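Local coordinates for protein arginyl-trna synthetase (Thermus thermophilus, PDB 1IQ0) that probably joins L-arginine to its cognate tRNA at the expense of ATP, as a monomeric class I aminoacyl-tRNA synthetase, at residues N540-A545 with P551-L556. Residues are numbered along the deposited sequence; the frame is centred on the assembly and turned at random.
Sequences NAYYNA and PATPVL
The amide N of A552 donates to A545 O over 3.0 Å, with an almost straight N-H...O angle of 178°. The bond ties the first residue beyond helix 525-544 to the chain returning from the short strand 550-551. Beside it the two methyls meet, A545 CB lying 4.2 Å from A552 CB. The other side-chain contact is between Y542 and T553, whose side chains cross at about a right angle. With CG of Y542 anti to its own backbone N (chi1 176°), the ring reaches under the hydroxyl of T553, which sits over one face, displaced toward the rim; the exact height of OG1 is doubtful, since T553 CG2 is modelled too close to the Y542 carbonyl. The two hydroxyls do not bond to each other; Y542 OH is instead hydrogen-bonded to E502 of helix 500-509, while L569 and R566 of helix 562-583 also touch the tyrosine. An alanine in place of Y542 would probably take away the ring face beneath T553 OG1 and leave E502 without its phenolic partner. In the DALR anticodon-binding domain, the buried tyrosine thus spends its polar end on E502, and the direct hydrogen bonding between helix end and returning chain rests on the backbone alone.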
ATOM      1  N   ASN A 540     -10.457 -23.444   3.442  1.00 21.27           N
ATOM      2  CA  ASN A 540     -11.477 -23.897   4.376  1.00 21.03           C
ATOM      3  C   ASN A 540     -12.462 -24.905   3.774  1.00 22.63           C
ATOM      4  O   ASN A 540     -12.792 -25.903   4.414  1.00 23.97           O
ATOM      5  CB  ASN A 540     -12.234 -22.696   4.958  1.00 20.11           C
ATOM      6  CG  ASN A 540     -11.437 -21.986   6.038  1.00 23.44           C
ATOM      7  OD1 ASN A 540     -10.776 -22.625   6.852  1.00 25.55           O
ATOM      8  ND2 ASN A 540     -11.504 -20.667   6.056  1.00 20.59           N
ATOM      9  N   ALA A 541     -12.927 -24.647   2.555  1.00 22.27           N
ATOM     10  CA  ALA A 541     -13.854 -25.558   1.890  1.00 20.60           C
ATOM     11  C   ALA A 541     -13.132 -26.890   1.667  1.00 21.67           C
ATOM     12  O   ALA A 541     -13.712 -27.963   1.813  1.00 24.80           O
ATOM     13  CB  ALA A 541     -14.304 -24.973   0.548  1.00 13.46           C
ATOM     14  N   TYR A 542     -11.858 -26.801   1.307  1.00 19.72           N
ATOM     15  CA  TYR A 542     -11.036 -27.976   1.072  1.00 19.67           C
ATOM     16  C   TYR A 542     -10.904 -28.775   2.375  1.00 23.80           C
ATOM     17  O   TYR A 542     -11.145 -29.979   2.402  1.00 23.05           O
ATOM     18  CB  TYR A 542      -9.654 -27.538   0.581  1.00 20.73           C
ATOM     19  CG  TYR A 542      -8.649 -28.651   0.394  1.00 19.48           C
ATOM     20  CD1 TYR A 542      -8.724 -29.513  -0.708  1.00 23.30           C
ATOM     21  CD2 TYR A 542      -7.597 -28.823   1.298  1.00 21.90           C
ATOM     22  CE1 TYR A 542      -7.775 -30.506  -0.908  1.00 23.10           C
ATOM     23  CE2 TYR A 542      -6.644 -29.815   1.109  1.00 22.03           C
ATOM     24  CZ  TYR A 542      -6.738 -30.654   0.000  1.00 20.55           C
ATOM     25  OH  TYR A 542      -5.782 -31.623  -0.205  1.00 23.10           O
ATOM     26  N   TYR A 543     -10.535 -28.093   3.457  1.00 16.03           N
ATOM     27  CA  TYR A 543     -10.367 -28.748   4.756  1.00 17.22           C
ATOM     28  C   TYR A 543     -11.665 -29.361   5.301  1.00 19.17           C
ATOM     29  O   TYR A 543     -11.659 -30.465   5.840  1.00 23.97           O
ATOM     30  CB  TYR A 543      -9.834 -27.749   5.780  1.00 16.62           C
ATOM     31  CG  TYR A 543      -9.633 -28.335   7.168  1.00 16.23           C
ATOM     32  CD1 TYR A 543      -8.434 -28.956   7.517  1.00 19.71           C
ATOM     33  CD2 TYR A 543     -10.639 -28.250   8.133  1.00 16.88           C
ATOM     34  CE1 TYR A 543      -8.237 -29.472   8.788  1.00 18.47           C
ATOM     35  CE2 TYR A 543     -10.451 -28.769   9.417  1.00 20.13           C
ATOM     36  CZ  TYR A 543      -9.246 -29.377   9.733  1.00 20.00           C
ATOM     37  OH  TYR A 543      -9.053 -29.902  10.986  1.00 26.02           O
ATOM     38  N   ASN A 544     -12.767 -28.630   5.157  1.00 17.64           N
ATOM     39  CA  ASN A 544     -14.062 -29.073   5.651  1.00 18.34           C
ATOM     40  C   ASN A 544     -14.809 -30.110   4.813  1.00 20.32           C
ATOM     41  O   ASN A 544     -15.777 -30.690   5.292  1.00 22.15           O
ATOM     42  CB  ASN A 544     -14.992 -27.865   5.854  1.00 17.64           C
ATOM     43  CG  ASN A 544     -14.478 -26.906   6.906  1.00 24.58           C
ATOM     44  OD1 ASN A 544     -13.938 -27.321   7.931  1.00 27.33           O
ATOM     45  ND2 ASN A 544     -14.651 -25.611   6.663  1.00 25.04           N
ATOM     46  N   ALA A 545     -14.378 -30.338   3.576  1.00 18.72           N
ATOM     47  CA  ALA A 545     -15.069 -31.285   2.700  1.00 16.91           C
ATOM     48  C   ALA A 545     -15.298 -32.653   3.336  1.00 20.76           C
ATOM     49  O   ALA A 545     -14.408 -33.203   3.991  1.00 19.57           O
ATOM     50  CB  ALA A 545     -14.298 -31.448   1.393  1.00 16.66           C
ATOM     51  N   PRO A 551     -14.380 -37.525   6.303  1.00 22.68           N
ATOM     52  CA  PRO A 551     -13.635 -36.416   5.697  1.00 20.74           C
ATOM     53  C   PRO A 551     -13.270 -36.831   4.282  1.00 20.83           C
ATOM     54  O   PRO A 551     -12.869 -37.968   4.068  1.00 19.58           O
ATOM     55  CB  PRO A 551     -12.400 -36.299   6.587  1.00 17.77           C
ATOM     56  CG  PRO A 551     -12.888 -36.813   7.935  1.00 17.59           C
ATOM     57  CD  PRO A 551     -13.712 -38.013   7.525  1.00 20.73           C
ATOM     58  N   ALA A 552     -13.410 -35.932   3.314  1.00 25.89           N
ATOM     59  CA  ALA A 552     -13.076 -36.297   1.940  1.00 24.79           C
ATOM     60  C   ALA A 552     -11.654 -35.887   1.584  1.00 25.29           C
ATOM     61  O   ALA A 552     -11.115 -36.309   0.561  1.00 23.86           O
ATOM     62  CB  ALA A 552     -14.071 -35.657   0.957  1.00 11.82           C
ATOM     63  N   THR A 553     -11.024 -35.092   2.441  1.00 22.27           N
ATOM     64  CA  THR A 553      -9.676 -34.639   2.130  1.00 20.81           C
ATOM     65  C   THR A 553      -8.671 -34.795   3.280  1.00 23.22           C
ATOM     66  O   THR A 553      -7.755 -33.980   3.425  1.00 18.45           O
ATOM     67  CB  THR A 553      -9.741 -33.167   1.676  1.00 27.38           C
ATOM     68  OG1 THR A 553      -8.527 -32.807   1.010  1.00 40.15           O
ATOM     69  CG2 THR A 553      -9.956 -32.267   2.862  1.00 13.62           C
ATOM     70  N   PRO A 554      -8.800 -35.870   4.082  1.00 27.74           N
ATOM     71  CA  PRO A 554      -7.869 -36.061   5.201  1.00 24.26           C
ATOM     72  C   PRO A 554      -6.406 -36.161   4.774  1.00 23.14           C
ATOM     73  O   PRO A 554      -6.092 -36.713   3.720  1.00 21.69           O
ATOM     74  CB  PRO A 554      -8.385 -37.341   5.863  1.00 19.69           C
ATOM     75  CG  PRO A 554      -8.869 -38.157   4.672  1.00 19.54           C
ATOM     76  CD  PRO A 554      -9.607 -37.089   3.847  1.00 17.69           C
ATOM     77  N   VAL A 555      -5.520 -35.619   5.605  1.00 18.31           N
ATOM     78  CA  VAL A 555      -4.087 -35.628   5.330  1.00 20.95           C
ATOM     79  C   VAL A 555      -3.350 -36.740   6.081  1.00 27.30           C
ATOM     80  O   VAL A 555      -2.743 -37.620   5.475  1.00 32.48           O
ATOM     81  CB  VAL A 555      -3.427 -34.278   5.735  1.00 21.78           C
ATOM     82  CG1 VAL A 555      -1.951 -34.275   5.342  1.00 16.20           C
ATOM     83  CG2 VAL A 555      -4.146 -33.124   5.087  1.00 20.49           C
ATOM     84  N   LEU A 556      -3.413 -36.690   7.407  1.00 24.52           N
ATOM     85  CA  LEU A 556      -2.714 -37.653   8.250  1.00 25.49           C
ATOM     86  C   LEU A 556      -3.192 -39.098   8.122  1.00 23.37           C
ATOM     87  O   LEU A 556      -2.438 -40.029   8.399  1.00 27.25           O
ATOM     88  CB  LEU A 556      -2.768 -37.197   9.713  1.00 26.57           C
ATOM     89  CG  LEU A 556      -2.175 -35.801   9.990  1.00 28.08           C
ATOM     90  CD1 LEU A 556      -2.221 -35.505  11.489  1.00 28.63           C
ATOM     91  CD2 LEU A 556      -0.733 -35.729   9.492  1.00 24.62           C
TER